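Local atomic coordinates of spectinomycin 9-adenylyltransferase (Enterococcus faecalis, PDB entry 6SXJ), a protein that transfers the adenylyl group of ATP to the 9-hydroxyl of spectinomycin, releasing diphosphate and making bacteria resistant to that antibiotic but not to streptomycin. Residues F106-E110 with W111-L115; I245-L248 with N249-K253. One frame throughout, in Å; residues are numbered along the deposited sequence.

Interaction 1: F106-E110 with W111-L115; sequences FIYGE and WLQEL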
# COMPACT_ATOMS: atom_id res chain seq x y z
N PHE A 106 -3.81 2.45 -13.05
CA PHE A 106 -2.61 3.27 -12.96
C PHE A 106 -2.12 3.23 -11.52
O PHE A 106 -2.92 3.13 -10.58
CB PHE A 106 -2.89 4.72 -13.39
CG PHE A 106 -1.74 5.66 -13.15
CD1 PHE A 106 -0.74 5.78 -14.09
CD2 PHE A 106 -1.68 6.44 -12.00
CE1 PHE A 106 0.32 6.64 -13.89
CE2 PHE A 106 -0.62 7.30 -11.79
CZ PHE A 106 0.38 7.41 -12.74
N ILE A 107 -0.81 3.31 -11.36
CA ILE A 107 -0.20 3.36 -10.04
C ILE A 107 0.96 4.34 -10.09
O ILE A 107 1.87 4.18 -10.92
CB ILE A 107 0.27 1.98 -9.56
CG1 ILE A 107 1.10 2.11 -8.28
CG2 ILE A 107 1.07 1.29 -10.66
CD1 ILE A 107 0.27 2.44 -7.03
N TYR A 108 0.94 5.34 -9.21
CA TYR A 108 2.14 6.08 -8.86
C TYR A 108 2.71 5.48 -7.58
O TYR A 108 1.98 5.31 -6.60
CB TYR A 108 1.90 7.58 -8.64
CG TYR A 108 3.23 8.28 -8.41
CD1 TYR A 108 3.92 8.86 -9.47
CD2 TYR A 108 3.83 8.29 -7.16
CE1 TYR A 108 5.15 9.46 -9.27
CE2 TYR A 108 5.05 8.89 -6.96
CZ TYR A 108 5.72 9.46 -8.02
OH TYR A 108 6.95 10.05 -7.81
N GLY A 109 4.00 5.17 -7.61
CA GLY A 109 4.70 4.60 -6.47
C GLY A 109 6.20 4.77 -6.63
O GLY A 109 6.72 4.61 -7.74
N GLU A 110 6.90 5.08 -5.54
CA GLU A 110 8.31 5.41 -5.65
C GLU A 110 9.17 4.19 -5.95
O GLU A 110 10.26 4.34 -6.50
CB GLU A 110 8.80 6.08 -4.37
CG GLU A 110 8.31 7.51 -4.20
CD GLU A 110 8.75 8.42 -5.32
OE1 GLU A 110 9.87 8.24 -5.84
OE2 GLU A 110 7.97 9.32 -5.71
N TRP A 111 8.72 2.98 -5.59
CA TRP A 111 9.44 1.77 -5.98
C TRP A 111 9.52 1.61 -7.49
O TRP A 111 10.30 0.77 -7.97
CB TRP A 111 8.79 0.53 -5.37
CG TRP A 111 7.39 0.27 -5.86
CD1 TRP A 111 7.02 -0.54 -6.90
CD2 TRP A 111 6.18 0.82 -5.33
NE1 TRP A 111 5.66 -0.52 -7.05
CE2 TRP A 111 5.12 0.30 -6.10
CE3 TRP A 111 5.89 1.69 -4.28
CZ2 TRP A 111 3.79 0.64 -5.85
CZ3 TRP A 111 4.58 2.02 -4.04
CH2 TRP A 111 3.54 1.50 -4.82
N LEU A 112 8.76 2.39 -8.25
CA LEU A 112 8.72 2.34 -9.70
C LEU A 112 9.51 3.46 -10.36
O LEU A 112 9.48 3.59 -11.59
CB LEU A 112 7.27 2.38 -10.18
CG LEU A 112 6.35 1.19 -9.93
CD1 LEU A 112 4.92 1.60 -10.21
CD2 LEU A 112 6.77 0.01 -10.81
N GLN A 113 10.22 4.28 -9.57
CA GLN A 113 10.84 5.48 -10.14
C GLN A 113 11.90 5.11 -11.17
O GLN A 113 11.94 5.68 -12.27
CB GLN A 113 11.43 6.34 -9.02
CG GLN A 113 11.71 7.78 -9.42
CD GLN A 113 10.46 8.54 -9.82
OE1 GLN A 113 10.20 8.74 -11.01
NE2 GLN A 113 9.70 8.97 -8.83
N GLU A 114 12.80 4.18 -10.84
CA GLU A 114 13.82 3.78 -11.80
C GLU A 114 13.19 3.39 -13.13
O GLU A 114 13.64 3.82 -14.20
CB GLU A 114 14.63 2.61 -11.25
CG GLU A 114 15.66 3.01 -10.22
CD GLU A 114 16.59 1.87 -9.86
OE1 GLU A 114 17.82 2.07 -9.89
OE2 GLU A 114 16.08 0.77 -9.54
N LEU A 115 12.11 2.62 -13.08
CA LEU A 115 11.41 2.24 -14.30
C LEU A 115 10.75 3.45 -14.95
O LEU A 115 10.73 3.55 -16.18
CB LEU A 115 10.37 1.18 -13.99
CG LEU A 115 10.86 -0.26 -13.89
CD1 LEU A 115 11.91 -0.45 -12.82
CD2 LEU A 115 9.61 -1.10 -13.62
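Trp111 lays its indole back along the strand it follows, one face of the six-membered ring overlapping Gly109, whose CA stands 3.7 Å from the ring centroid in a CH-pi contact. The fold-back depends on chi1 (64°), which sets CG between the backbone N and the carbonyl carbon. Farther along the ring, Ile107 crosses the indole at about a right angle and brings CG1 to 3.9 Å from Trp111 CZ2, while its other branch, CG2, meets CD1 of Leu112. The chain beneath turns through a 3-10 segment: Leu112 N donates to Gly109 O and Gln113 N to Glu110 O, and Leu112 is the N-cap residue of helix 113-117.

Alternate side chains of strand 103-108 point to opposite sides, and the polar group gathers with Tyr108. There Glu110 and Gln113 run side by side, their carboxylate and amide planes 40° apart. Gln113 NE2 reaches the syn side of Glu110 OE1 at 3.1 Å in a fairly straight bond; OE1 lies close to the amide plane, but NE2 sits 30° out of the carboxylate plane. The same NE2 makes a weak, poorly aligned bond to Tyr108 OH. Tyr108 OH in turn donates to Glu110 OE2, which lies in the ring plane at its edge; the modelled 2.4 Å is doubtful and says nothing about strength. Arg70 binds Gln113 OE1, Ser73 binds Glu110 OE2, and Lys75 is a distant, weak ion-pair partner of OE2. These donors and the lysine would probably stabilise the negative charge of the buried carboxylate, and bonds at both oxygens limit its rotation.

Interaction 2: I245-L248 with N249-K253; sequences INYL and NNRLK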
# COMPACT_ATOMS: atom_id res chain seq x y z
N ILE A 245 10.68 -16.15 8.87
CA ILE A 245 9.79 -16.18 7.71
C ILE A 245 9.00 -17.48 7.70
O ILE A 245 7.77 -17.48 7.56
CB ILE A 245 10.61 -16.01 6.41
CG1 ILE A 245 11.25 -14.62 6.37
CG2 ILE A 245 9.73 -16.23 5.19
CD1 ILE A 245 10.35 -13.54 5.80
N ASN A 246 9.70 -18.61 7.84
CA ASN A 246 9.03 -19.90 7.90
C ASN A 246 8.03 -19.93 9.05
O ASN A 246 6.87 -20.34 8.87
CB ASN A 246 10.06 -21.02 8.05
CG ASN A 246 10.89 -21.22 6.80
OD1 ASN A 246 10.52 -20.76 5.72
ND2 ASN A 246 12.03 -21.90 6.94
N TYR A 247 8.46 -19.49 10.23
CA TYR A 247 7.56 -19.47 11.38
C TYR A 247 6.32 -18.63 11.10
O TYR A 247 5.19 -19.08 11.31
CB TYR A 247 8.29 -18.91 12.61
CG TYR A 247 7.34 -18.49 13.70
CD1 TYR A 247 6.70 -19.45 14.48
CD2 TYR A 247 7.07 -17.15 13.95
CE1 TYR A 247 5.82 -19.09 15.47
CE2 TYR A 247 6.19 -16.78 14.96
CZ TYR A 247 5.57 -17.76 15.72
OH TYR A 247 4.68 -17.43 16.72
N LEU A 248 6.52 -17.39 10.63
CA LEU A 248 5.38 -16.51 10.37
C LEU A 248 4.48 -17.08 9.29
O LEU A 248 3.25 -16.97 9.37
CB LEU A 248 5.88 -15.13 9.97
CG LEU A 248 6.64 -14.39 11.08
CD1 LEU A 248 7.24 -13.09 10.58
CD2 LEU A 248 5.68 -14.14 12.23
N ASN A 249 5.07 -17.67 8.25
CA ASN A 249 4.28 -18.23 7.16
C ASN A 249 3.42 -19.39 7.66
O ASN A 249 2.21 -19.45 7.40
CB ASN A 249 5.19 -18.68 6.03
CG ASN A 249 4.43 -19.05 4.77
OD1 ASN A 249 3.55 -18.30 4.33
ND2 ASN A 249 4.75 -20.19 4.19
N ASN A 250 4.03 -20.34 8.38
CA ASN A 250 3.26 -21.46 8.90
C ASN A 250 2.18 -20.98 9.86
O ASN A 250 1.02 -21.38 9.76
CB ASN A 250 4.20 -22.47 9.56
CG ASN A 250 4.99 -23.29 8.55
OD1 ASN A 250 6.22 -23.37 8.62
ND2 ASN A 250 4.29 -23.89 7.59
N ARG A 251 2.55 -20.11 10.80
CA ARG A 251 1.55 -19.48 11.67
C ARG A 251 0.40 -18.90 10.85
O ARG A 251 -0.77 -19.05 11.20
CB ARG A 251 2.21 -18.40 12.51
CG ARG A 251 1.39 -17.84 13.66
CD ARG A 251 2.05 -16.57 14.17
NE ARG A 251 1.87 -16.33 15.60
CZ ARG A 251 0.71 -16.02 16.16
NH1 ARG A 251 -0.39 -15.93 15.42
NH2 ARG A 251 0.64 -15.81 17.47
N LEU A 252 0.73 -18.24 9.73
CA LEU A 252 -0.30 -17.65 8.88
C LEU A 252 -1.12 -18.73 8.18
O LEU A 252 -2.34 -18.62 8.08
CB LEU A 252 0.35 -16.72 7.87
CG LEU A 252 -0.50 -16.11 6.75
CD1 LEU A 252 -1.66 -15.30 7.31
CD2 LEU A 252 0.38 -15.25 5.85
N LYS A 253 -0.45 -19.78 7.68
CA LYS A 253 -1.15 -20.83 6.95
C LYS A 253 -2.22 -21.52 7.78
O LYS A 253 -3.11 -22.16 7.22
CB LYS A 253 -0.15 -21.86 6.43
CG LYS A 253 0.54 -21.46 5.13
CD LYS A 253 1.95 -22.05 5.06
CE LYS A 253 2.01 -23.27 4.14
NZ LYS A 253 3.35 -23.94 4.19
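Tyr247 and Arg251, one helical turn apart, lie side by side and point the same way, the phenol hydroxyl meeting the NE-H of the guanidinium in a hydrogen bond from Arg251 NE to Tyr247 OH of 3.2 Å. The hydroxyl comes in at the edge of the guanidinium group, only 13° from its plane, whereas the phenol ring itself stands almost perpendicular to that group, at 86°. Alongside the bond, the aliphatic part of the arginine makes a looser contact, CD being 3.8 Å from Tyr247 OH. Both side chains start with CG anti to the backbone N (chi1 164° for Tyr247), and a bend at chi3 turns the arginine end so that NE faces the hydroxyl.

Beneath this pair the helical backbone fixes the spacing. Arg251 N donates to Tyr247 O at 2.9 Å, so the two residues are joined through both main chain and side chain. The neighbouring bonds have the same i to i+4 pattern: Asn249 N to Ile245 O, Asn250 N to Asn246 O at 2.9 Å and nearly straight, and Leu252 N to Leu248 O. The methylene groups of these residues pack close to the carbonyls below them, as where Arg251 CB sits 3.3 Å from Tyr247 O.

Farther out, Ser214 hydrogen-bonds Tyr247 OH, the ring of His218 stacks with that of Tyr247, and Ser213 touches Arg251. Leu248, Leu252 and Arg251 all touch Ile192 of helix 181-196, Leu248 also Leu188, while Leu252 reaches Met167 and Ser170 of helix 159-173. The whole is a regular alpha-helical stretch carrying an i to i+4 tyrosine-arginine pair, set in the last helix of the all-helical C-terminal domain of this aminoglycoside adenylyltransferase family.

In the fold
The two contacts belong to different parts of the enzyme, their centres 29 Å apart and their nearest atoms about 18 Å. Interaction 1 joins strand 103-108 of the mixed sheet of the nucleotidyltransferase fold to the short helix after it; interaction 2 stays within one element, helix 241-253, among the helices of the C-terminal region. Both are partly buried. In 106-115 the strand residues are buried and solvent reaches the tryptophan; in 245-253 the leucines face neighbouring helices, and Asn246 and Asn250 lie toward the outside. A carboxylate is the centre of the first polar group, whereas a guanidinium meets a neutral hydroxyl in the second, over regular helical backbone bonding.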